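Glutamine amidotransferase type-2 domain-containing protein (Pseudomonas aeruginosa PAO1, PDB 1TE5) is a predicted class-II glutamine amidotransferase, which would release ammonia from glutamine for transfer to an acceptor that is not established. Local coordinates at residues W103-N108 with E130-D135; A112-K117 with D162-K167; G119-V124 with L136-R141. One frame throughout, in Å; residues are numbered along the deposited sequence.

Interaction 1 of 3, residues W103-N108 with E130-D135; sequences WTFAHN and EAAFCD
Phe105 of strand 103-108 overlaps Phe133 of helix 130-135 less ring on ring than ring on methylene. The pair joins helix to sheet in the layered fold of the Ntn hydrolases, to which class-II glutamine amidotransferases belong: Phe105 faces the helix layer, while Thr104 and Ala106 on the other side of the strand meet Ile75 of strand 73-80, in another sheet. The strand and helix axes approach to 9.0 Å at 137°, and Phe105 and Phe133 are the residues whose CA atoms lie nearest across them.

The two ring planes are almost parallel, 9° apart, but the rings have slid past each other in opposite directions until their centroids lie 4.8 Å apart. Each places its own CB over the other's face. Phe105 CB sits over the centre of the Phe133 ring, 3.3 Å from the centroid, a close CH-pi contact; Phe133 CB answers over the Phe105 ring, nearer its rim, 3.8 Å from that centroid. Both side chains have CG anti to the backbone N (chi1 179° in Phe105), which sends them across the gap alongside each other. Phe105 CZ also reaches Ala132 CB at 4.4 Å, one residue earlier on the helix.

Everything that touches here is buried, and no hydrogen bond crosses the contact. Phe94 of the neighbouring strand 94-98 also touches Phe133, and Ile174 and Phe170 pack on Phe105. At the far end of the Phe133 ring, Trp103 CB lies in its plane at the edge, 3.9 Å from Phe133 CZ.

Interaction 2 of 3, residues A112-K117 with D162-K167; sequences ADFQPK and DEYRKK
This is a surface contact between an irregular loop and the C-terminal end of a helix: Ala112, Asp113 and Phe114, on the way from strand 101-108 to helix 128-143, meet Tyr164 near the end of helix 150-165 and Lys167 in the turn after it. The two helices belong to one helical layer of the Ntn-type sandwich; the loop passes helix 128-143 and reaches the end of helix 150-165.

One backbone hydrogen bond pins the upstream end of the loop. Ala112 N donates to Lys167 O at 2.7 Å, nearly straight at 174°, with the donor tilted somewhat from the carbonyl plane. Beyond it, Lys167 runs along the loop with its chain extended past CG, CB packing 3.4 Å from Ala112 O and CD 3.5 Å from Asp113 O. CD also lies in the plane of the Phe114 ring, at its edge, 4.0 Å from Phe114 CD2.

Phe114 also meets the helix through Tyr164. The two rings stand at 87° in an offset edge-to-face pair, with Phe114 CE2 3.4 Å from Tyr164 CD1. Pro116 CD covers one face of the Phe114 ring from within the loop, and Ala132 of helix 128-143 touches the ring as well. Tyr164 is tied down by its hydroxyl, which is hydrogen-bonded to Asp135 OD2.

The chemistry is mixed. The methylenes of Lys167 pack along the loop backbone, and its NZ, 5.0 Å from Asp113 OD1, may attract that carboxylate weakly without forming a salt bridge. Asp113 O is buried beside the methylenes with no polar partner in the model, which probably carries a small energetic cost.

Interaction 3 of 3, residues G119-V124 with L136-R141; sequences GFYRPV and LLNRVR
Tyr121 lies across Leu137, the tight part of a loop-on-helix contact beside the edge strand 94-98, in the helical layer of the Ntn fold. Leu137 CB is 3.5 Å from Tyr121 CD1 and makes a CH-pi contact with the ring face, while Leu137 CD1 sits over the centre of the same ring. Tyr121 has CG anti to its carbonyl carbon (chi1 -61°), which folds the ring back on the helix, and Leu98 of strand 94-98 touches both residues. Asn138, whose amide orientation is uncertain, fills the crook of the loop beside Gly119, Phe120 and Tyr121.

The looser part is partly exposed. Phe120 has the chain of Arg141 over one face, Arg141 CG lying 4.3 Å from the ring centroid and 26° off its normal. Arg141 bends at chi2 and chi3, bringing its guanidinium near the tyrosine hydroxyl without a clear bond. The second subunit partly closes this side: Arg141 NH1 of that subunit is hydrogen-bonded to Phe120 O, and Arg122 N donates to Glu97 OE2 of that subunit. Within the chain, Tyr121 OH is hydrogen-bonded instead to the backbone oxygen Glu97 O.

In the fold
Interactions 1 and 3 share helix 128-143; interaction 2 lies beside it. Interaction 1 packs the helix on strand 101-108, buried and without a hydrogen bond between its segments; interaction 3 covers a later turn of the same helix with the loop that leads into it, partly buried and next to the second subunit. Interaction 2 lies at the surface, where an earlier part of that loop meets the end of helix 150-165, and it alone has a clear hydrogen bond between its segments. Polar links join the three: besides the bond from Tyr164 to Asp135, Glu130 is probably hydrogen-bonded to Val124 of interaction 3, whereas Arg139 and Glu163 form a long, weak ion pair.

Interaction 1 of 3, residues W103-N108 with E130-D135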
loop_
_atom_site.group_PDB
_atom_site.type_symbol
_atom_site.label_atom_id
_atom_site.label_comp_id
_atom_site.label_asym_id
_atom_site.label_seq_id
_atom_site.Cartn_x
_atom_site.Cartn_y
_atom_site.Cartn_z
ATOM N N TRP A 103 4.124 -3.261 9.231
ATOM C CA TRP A 103 5.570 -3.134 9.300
ATOM C C TRP A 103 6.097 -2.687 7.953
ATOM O O TRP A 103 5.645 -3.183 6.920
ATOM C CB TRP A 103 6.222 -4.461 9.697
ATOM C CG TRP A 103 6.216 -4.713 11.165
ATOM C CD1 TRP A 103 5.139 -4.652 12.006
ATOM C CD2 TRP A 103 7.336 -5.090 11.977
ATOM N NE1 TRP A 103 5.519 -4.972 13.290
ATOM C CE2 TRP A 103 6.862 -5.243 13.299
ATOM C CE3 TRP A 103 8.692 -5.320 11.714
ATOM C CZ2 TRP A 103 7.695 -5.619 14.353
ATOM C CZ3 TRP A 103 9.521 -5.696 12.766
ATOM C CH2 TRP A 103 9.016 -5.839 14.068
ATOM N N THR A 104 7.086 -1.800 7.964
ATOM C CA THR A 104 7.683 -1.284 6.732
ATOM C C THR A 104 9.181 -1.613 6.740
ATOM O O THR A 104 9.846 -1.473 7.765
ATOM C CB THR A 104 7.434 0.246 6.597
ATOM O OG1 THR A 104 6.033 0.497 6.401
ATOM C CG2 THR A 104 8.183 0.806 5.406
ATOM N N PHE A 105 9.703 -2.074 5.608
ATOM C CA PHE A 105 11.103 -2.465 5.503
ATOM C C PHE A 105 11.797 -1.950 4.235
ATOM O O PHE A 105 11.257 -2.027 3.131
ATOM C CB PHE A 105 11.158 -3.993 5.550
ATOM C CG PHE A 105 12.539 -4.586 5.428
ATOM C CD1 PHE A 105 13.296 -4.862 6.555
ATOM C CD2 PHE A 105 13.041 -4.962 4.184
ATOM C CE1 PHE A 105 14.528 -5.512 6.448
ATOM C CE2 PHE A 105 14.275 -5.610 4.070
ATOM C CZ PHE A 105 15.014 -5.884 5.205
ATOM N N ALA A 106 13.000 -1.418 4.402
ATOM C CA ALA A 106 13.783 -0.931 3.279
ATOM C C ALA A 106 15.213 -1.411 3.494
ATOM O O ALA A 106 15.777 -1.238 4.576
ATOM C CB ALA A 106 13.724 0.580 3.203
ATOM N N HIS A 107 15.783 -2.037 2.468
ATOM C CA HIS A 107 17.138 -2.570 2.543
ATOM C C HIS A 107 18.035 -2.119 1.384
ATOM O O HIS A 107 17.634 -2.132 0.217
ATOM C CB HIS A 107 17.029 -4.091 2.569
ATOM C CG HIS A 107 18.318 -4.780 2.223
ATOM N ND1 HIS A 107 18.390 -5.850 1.357
ATOM C CD2 HIS A 107 19.588 -4.540 2.626
ATOM C CE1 HIS A 107 19.645 -6.245 1.249
ATOM N NE2 HIS A 107 20.394 -5.464 2.007
ATOM N N ASN A 108 19.239 -1.690 1.731
ATOM C CA ASN A 108 20.224 -1.260 0.754
ATOM C C ASN A 108 21.419 -2.184 0.897
ATOM O O ASN A 108 21.957 -2.343 1.991
ATOM C CB ASN A 108 20.658 0.178 1.021
ATOM C CG ASN A 108 21.807 0.611 0.130
ATOM O OD1 ASN A 108 22.909 0.898 0.601
ATOM N ND2 ASN A 108 21.557 0.641 -1.176
ATOM N N GLU A 130 13.308 -8.677 0.234
ATOM C CA GLU A 130 12.003 -9.128 0.704
ATOM C C GLU A 130 12.090 -10.478 1.412
ATOM O O GLU A 130 11.311 -10.759 2.325
ATOM C CB GLU A 130 11.016 -9.200 -0.455
ATOM C CG GLU A 130 9.603 -9.536 -0.036
ATOM C CD GLU A 130 8.623 -9.481 -1.181
ATOM O OE1 GLU A 130 9.062 -9.340 -2.348
ATOM O OE2 GLU A 130 7.407 -9.572 -0.902
ATOM N N ALA A 131 12.999 -11.329 0.944
ATOM C CA ALA A 131 13.207 -12.639 1.550
ATOM C C ALA A 131 13.745 -12.414 2.968
ATOM O O ALA A 131 13.413 -13.157 3.895
ATOM C CB ALA A 131 14.192 -13.447 0.727
ATOM N N ALA A 132 14.573 -11.382 3.115
ATOM C CA ALA A 132 15.158 -11.016 4.397
ATOM C C ALA A 132 14.090 -10.432 5.304
ATOM O O ALA A 132 14.094 -10.688 6.509
ATOM C CB ALA A 132 16.282 -10.007 4.204
ATOM N N PHE A 133 13.206 -9.616 4.729
ATOM C CA PHE A 133 12.122 -8.985 5.485
ATOM C C PHE A 133 11.189 -10.026 6.109
ATOM O O PHE A 133 10.846 -9.951 7.294
ATOM C CB PHE A 133 11.305 -8.064 4.569
ATOM C CG PHE A 133 10.202 -7.314 5.274
ATOM C CD1 PHE A 133 9.065 -6.919 4.578
ATOM C CD2 PHE A 133 10.312 -6.985 6.629
ATOM C CE1 PHE A 133 8.042 -6.199 5.216
ATOM C CE2 PHE A 133 9.299 -6.267 7.283
ATOM C CZ PHE A 133 8.158 -5.871 6.570
ATOM N N CYS A 134 10.715 -10.940 5.274
ATOM C CA CYS A 134 9.828 -11.996 5.716
ATOM C C CYS A 134 10.492 -12.866 6.767
ATOM O O CYS A 134 9.878 -13.162 7.783
ATOM C CB CYS A 134 9.399 -12.846 4.532
ATOM S SG CYS A 134 8.394 -11.937 3.362
ATOM N N ASP A 135 11.742 -13.256 6.525
ATOM C CA ASP A 135 12.479 -14.097 7.461
ATOM C C ASP A 135 12.585 -13.445 8.833
ATOM O O ASP A 135 12.377 -14.105 9.863
ATOM C CB ASP A 135 13.876 -14.405 6.925
ATOM C CG ASP A 135 14.616 -15.418 7.783
ATOM O OD1 ASP A 135 14.240 -16.609 7.776
ATOM O OD2 ASP A 135 15.574 -15.018 8.470
#

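Interaction 2 of 3, residues A112-K117 with D162-K167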
loop_
_atom_site.group_PDB
_atom_site.type_symbol
_atom_site.label_atom_id
_atom_site.label_comp_id
_atom_site.label_asym_id
_atom_site.label_seq_id
_atom_site.Cartn_x
_atom_site.Cartn_y
_atom_site.Cartn_z
ATOM N N ALA A 112 24.687 -12.521 -0.466
ATOM C CA ALA A 112 25.130 -13.682 -1.229
ATOM C C ALA A 112 24.758 -14.985 -0.536
ATOM O O ALA A 112 24.856 -15.097 0.688
ATOM C CB ALA A 112 26.631 -13.625 -1.451
ATOM N N ASP A 113 24.359 -15.974 -1.332
ATOM C CA ASP A 113 23.968 -17.287 -0.818
ATOM C C ASP A 113 22.988 -17.160 0.353
ATOM O O ASP A 113 23.198 -17.730 1.429
ATOM C CB ASP A 113 25.211 -18.079 -0.390
ATOM C CG ASP A 113 24.910 -19.549 -0.134
ATOM O OD1 ASP A 113 24.836 -19.955 1.051
ATOM O OD2 ASP A 113 24.753 -20.299 -1.125
ATOM N N PHE A 114 21.933 -16.380 0.138
ATOM C CA PHE A 114 20.916 -16.165 1.156
ATOM C C PHE A 114 19.728 -17.051 0.822
ATOM O O PHE A 114 19.087 -16.877 -0.216
ATOM C CB PHE A 114 20.503 -14.695 1.184
ATOM C CG PHE A 114 19.655 -14.330 2.365
ATOM C CD1 PHE A 114 18.371 -13.834 2.182
ATOM C CD2 PHE A 114 20.134 -14.505 3.662
ATOM C CE1 PHE A 114 17.571 -13.518 3.274
ATOM C CE2 PHE A 114 19.341 -14.192 4.763
ATOM C CZ PHE A 114 18.057 -13.699 4.569
ATOM N N GLN A 115 19.421 -17.988 1.714
ATOM C CA GLN A 115 18.324 -18.937 1.502
ATOM C C GLN A 115 17.554 -19.289 2.780
ATOM O O GLN A 115 17.526 -20.447 3.208
ATOM C CB GLN A 115 18.877 -20.211 0.848
ATOM C CG GLN A 115 20.337 -20.565 1.229
ATOM C CD GLN A 115 20.540 -20.898 2.711
ATOM O OE1 GLN A 115 20.695 -22.070 3.077
ATOM N NE2 GLN A 115 20.566 -19.865 3.562
ATOM N N PRO A 116 16.840 -18.313 3.354
ATOM C CA PRO A 116 16.066 -18.531 4.579
ATOM C C PRO A 116 15.010 -19.621 4.439
ATOM O O PRO A 116 14.493 -19.855 3.346
ATOM C CB PRO A 116 15.426 -17.166 4.820
ATOM C CG PRO A 116 15.214 -16.656 3.436
ATOM C CD PRO A 116 16.525 -16.995 2.772
ATOM N N LYS A 117 14.715 -20.302 5.543
ATOM C CA LYS A 117 13.705 -21.360 5.539
ATOM C C LYS A 117 12.317 -20.734 5.416
ATOM O O LYS A 117 11.955 -19.851 6.199
ATOM C CB LYS A 117 13.773 -22.168 6.833
ATOM C CG LYS A 117 15.162 -22.657 7.197
ATOM C CD LYS A 117 15.183 -23.228 8.611
ATOM C CE LYS A 117 14.648 -22.226 9.625
ATOM N NZ LYS A 117 15.389 -20.940 9.568
ATOM N N ASP A 162 22.454 -9.092 12.263
ATOM C CA ASP A 162 23.823 -9.567 12.425
ATOM C C ASP A 162 24.109 -10.724 11.480
ATOM O O ASP A 162 25.178 -10.798 10.872
ATOM C CB ASP A 162 24.060 -10.033 13.864
ATOM C CG ASP A 162 24.808 -9.008 14.695
ATOM O OD1 ASP A 162 25.831 -8.475 14.206
ATOM O OD2 ASP A 162 24.382 -8.750 15.843
ATOM N N GLU A 163 23.167 -11.655 11.413
ATOM C CA GLU A 163 23.301 -12.816 10.549
ATOM C C GLU A 163 23.292 -12.460 9.074
ATOM O O GLU A 163 23.998 -13.078 8.280
ATOM C CB GLU A 163 22.184 -13.819 10.814
ATOM C CG GLU A 163 22.484 -14.820 11.905
ATOM C CD GLU A 163 21.661 -16.077 11.740
ATOM O OE1 GLU A 163 21.788 -16.722 10.672
ATOM O OE2 GLU A 163 20.885 -16.412 12.664
ATOM N N TYR A 164 22.423 -11.527 8.700
ATOM C CA TYR A 164 22.313 -11.106 7.310
ATOM C C TYR A 164 23.587 -10.402 6.836
ATOM O O TYR A 164 24.002 -10.583 5.694
ATOM C CB TYR A 164 21.099 -10.186 7.119
ATOM C CG TYR A 164 19.772 -10.781 7.540
ATOM C CD1 TYR A 164 19.559 -12.156 7.519
ATOM C CD2 TYR A 164 18.739 -9.964 7.991
ATOM C CE1 TYR A 164 18.349 -12.704 7.944
ATOM C CE2 TYR A 164 17.529 -10.499 8.415
ATOM C CZ TYR A 164 17.342 -11.868 8.394
ATOM O OH TYR A 164 16.167 -12.407 8.863
ATOM N N ARG A 165 24.196 -9.603 7.709
ATOM C CA ARG A 165 25.418 -8.881 7.352
ATOM C C ARG A 165 26.609 -9.822 7.160
ATOM O O ARG A 165 27.632 -9.444 6.587
ATOM C CB ARG A 165 25.727 -7.779 8.378
ATOM C CG ARG A 165 26.465 -8.206 9.638
ATOM C CD ARG A 165 26.259 -7.155 10.726
ATOM N NE ARG A 165 27.443 -6.892 11.542
ATOM C CZ ARG A 165 28.445 -6.098 11.170
ATOM N NH1 ARG A 165 29.480 -5.907 11.978
ATOM N NH2 ARG A 165 28.422 -5.508 9.979
ATOM N N LYS A 166 26.479 -11.046 7.657
ATOM C CA LYS A 166 27.526 -12.049 7.511
ATOM C C LYS A 166 27.519 -12.566 6.066
ATOM O O LYS A 166 28.494 -13.170 5.608
ATOM C CB LYS A 166 27.318 -13.184 8.533
ATOM C CG LYS A 166 28.186 -14.431 8.339
ATOM C CD LYS A 166 27.459 -15.488 7.503
ATOM C CE LYS A 166 28.363 -16.651 7.119
ATOM N NZ LYS A 166 27.638 -17.606 6.225
ATOM N N LYS A 167 26.426 -12.320 5.345
ATOM C CA LYS A 167 26.306 -12.750 3.951
ATOM C C LYS A 167 26.341 -11.612 2.926
ATOM O O LYS A 167 26.137 -11.842 1.734
ATOM C CB LYS A 167 25.044 -13.594 3.757
ATOM C CG LYS A 167 25.169 -15.003 4.306
ATOM C CD LYS A 167 23.864 -15.772 4.202
ATOM C CE LYS A 167 23.972 -17.137 4.883
ATOM N NZ LYS A 167 22.644 -17.814 5.024
#

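Interaction 3 of 3, residues G119-V124 with L136-R141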
loop_
_atom_site.group_PDB
_atom_site.type_symbol
_atom_site.label_atom_id
_atom_site.label_comp_id
_atom_site.label_asym_id
_atom_site.label_seq_id
_atom_site.Cartn_x
_atom_site.Cartn_y
_atom_site.Cartn_z
ATOM N N GLY A 119 8.595 -19.680 5.748
ATOM C CA GLY A 119 7.797 -19.646 6.957
ATOM C C GLY A 119 6.451 -18.999 6.758
ATOM O O GLY A 119 5.892 -19.064 5.667
ATOM N N PHE A 120 5.919 -18.426 7.837
ATOM C CA PHE A 120 4.621 -17.750 7.850
ATOM C C PHE A 120 4.528 -16.725 6.725
ATOM O O PHE A 120 3.549 -16.689 5.972
ATOM C CB PHE A 120 4.411 -17.005 9.173
ATOM C CG PHE A 120 4.700 -17.823 10.407
ATOM C CD1 PHE A 120 3.828 -18.840 10.815
ATOM C CD2 PHE A 120 5.828 -17.535 11.196
ATOM C CE1 PHE A 120 4.073 -19.561 11.990
ATOM C CE2 PHE A 120 6.089 -18.242 12.370
ATOM C CZ PHE A 120 5.207 -19.260 12.773
ATOM N N TYR A 121 5.496 -15.812 6.708
ATOM C CA TYR A 121 5.568 -14.768 5.700
ATOM C C TYR A 121 6.383 -15.255 4.514
ATOM O O TYR A 121 7.435 -15.873 4.675
ATOM C CB TYR A 121 6.205 -13.505 6.284
ATOM C CG TYR A 121 5.443 -12.899 7.442
ATOM C CD1 TYR A 121 5.754 -13.236 8.762
ATOM C CD2 TYR A 121 4.422 -11.973 7.225
ATOM C CE1 TYR A 121 5.073 -12.664 9.837
ATOM C CE2 TYR A 121 3.734 -11.392 8.298
ATOM C CZ TYR A 121 4.068 -11.746 9.598
ATOM O OH TYR A 121 3.397 -11.185 10.660
ATOM N N ARG A 122 5.883 -14.985 3.316
ATOM C CA ARG A 122 6.573 -15.382 2.100
ATOM C C ARG A 122 6.685 -14.179 1.167
ATOM O O ARG A 122 5.786 -13.335 1.116
ATOM C CB ARG A 122 5.816 -16.516 1.400
ATOM C CG ARG A 122 5.626 -17.767 2.240
ATOM C CD ARG A 122 5.048 -18.883 1.396
ATOM N NE ARG A 122 4.707 -20.064 2.180
ATOM C CZ ARG A 122 5.590 -20.888 2.729
ATOM N NH1 ARG A 122 5.175 -21.934 3.425
ATOM N NH2 ARG A 122 6.888 -20.662 2.591
ATOM N N PRO A 123 7.834 -14.034 0.486
ATOM C CA PRO A 123 7.971 -12.897 -0.423
ATOM C C PRO A 123 7.084 -13.066 -1.668
ATOM O O PRO A 123 6.808 -14.193 -2.112
ATOM C CB PRO A 123 9.467 -12.921 -0.767
ATOM C CG PRO A 123 9.814 -14.359 -0.697
ATOM C CD PRO A 123 9.093 -14.800 0.563
ATOM N N VAL A 124 6.574 -11.943 -2.164
ATOM C CA VAL A 124 5.753 -11.927 -3.372
ATOM C C VAL A 124 6.695 -11.777 -4.584
ATOM O O VAL A 124 6.456 -12.344 -5.659
ATOM C CB VAL A 124 4.741 -10.760 -3.331
ATOM C CG1 VAL A 124 3.891 -10.751 -4.597
ATOM C CG2 VAL A 124 3.856 -10.890 -2.091
ATOM N N LEU A 136 12.932 -12.160 8.842
ATOM C CA LEU A 136 13.061 -11.401 10.084
ATOM C C LEU A 136 11.713 -11.369 10.788
ATOM O O LEU A 136 11.645 -11.378 12.018
ATOM C CB LEU A 136 13.533 -9.970 9.797
ATOM C CG LEU A 136 13.608 -8.956 10.945
ATOM C CD1 LEU A 136 14.723 -7.965 10.661
ATOM C CD2 LEU A 136 12.274 -8.234 11.141
ATOM N N LEU A 137 10.654 -11.285 9.984
ATOM C CA LEU A 137 9.288 -11.251 10.482
ATOM C C LEU A 137 8.907 -12.595 11.075
ATOM O O LEU A 137 8.139 -12.652 12.031
ATOM C CB LEU A 137 8.318 -10.871 9.352
ATOM C CG LEU A 137 8.212 -9.386 8.992
ATOM C CD1 LEU A 137 7.323 -9.216 7.793
ATOM C CD2 LEU A 137 7.666 -8.597 10.163
ATOM N N ASN A 138 9.439 -13.667 10.501
ATOM C CA ASN A 138 9.161 -15.023 10.967
ATOM C C ASN A 138 9.820 -15.301 12.306
ATOM O O ASN A 138 9.294 -16.054 13.124
ATOM C CB ASN A 138 9.627 -16.055 9.942
ATOM C CG ASN A 138 8.763 -16.073 8.699
ATOM O OD1 ASN A 138 9.151 -16.625 7.668
ATOM N ND2 ASN A 138 7.574 -15.496 8.796
ATOM N N ARG A 139 10.993 -14.707 12.508
ATOM C CA ARG A 139 11.744 -14.861 13.744
ATOM C C ARG A 139 11.077 -14.091 14.869
ATOM O O ARG A 139 11.154 -14.487 16.033
ATOM C CB ARG A 139 13.160 -14.337 13.562
ATOM C CG ARG A 139 13.943 -15.032 12.482
ATOM C CD ARG A 139 15.252 -14.319 12.281
ATOM N NE ARG A 139 16.116 -15.015 11.344
ATOM C CZ ARG A 139 17.418 -15.196 11.534
ATOM N NH1 ARG A 139 18.137 -15.844 10.625
ATOM N NH2 ARG A 139 18.000 -14.725 12.633
ATOM N N VAL A 140 10.516 -12.936 14.534
ATOM C CA VAL A 140 9.827 -12.111 15.522
ATOM C C VAL A 140 8.501 -12.772 15.889
ATOM O O VAL A 140 8.122 -12.784 17.054
ATOM C CB VAL A 140 9.574 -10.651 15.002
ATOM C CG1 VAL A 140 8.728 -9.855 15.980
ATOM C CG2 VAL A 140 10.885 -9.935 14.803
ATOM N N ARG A 141 7.803 -13.317 14.894
ATOM C CA ARG A 141 6.522 -13.972 15.124
ATOM C C ARG A 141 6.685 -15.273 15.922
ATOM O O ARG A 141 5.845 -15.601 16.762
ATOM C CB ARG A 141 5.793 -14.226 13.789
ATOM C CG ARG A 141 4.459 -14.977 13.922
ATOM C CD ARG A 141 3.253 -14.222 13.342
ATOM N NE ARG A 141 2.082 -14.118 14.217
ATOM C CZ ARG A 141 1.421 -12.987 14.484
ATOM N NH1 ARG A 141 0.368 -13.005 15.292
ATOM N NH2 ARG A 141 1.809 -11.833 13.954
#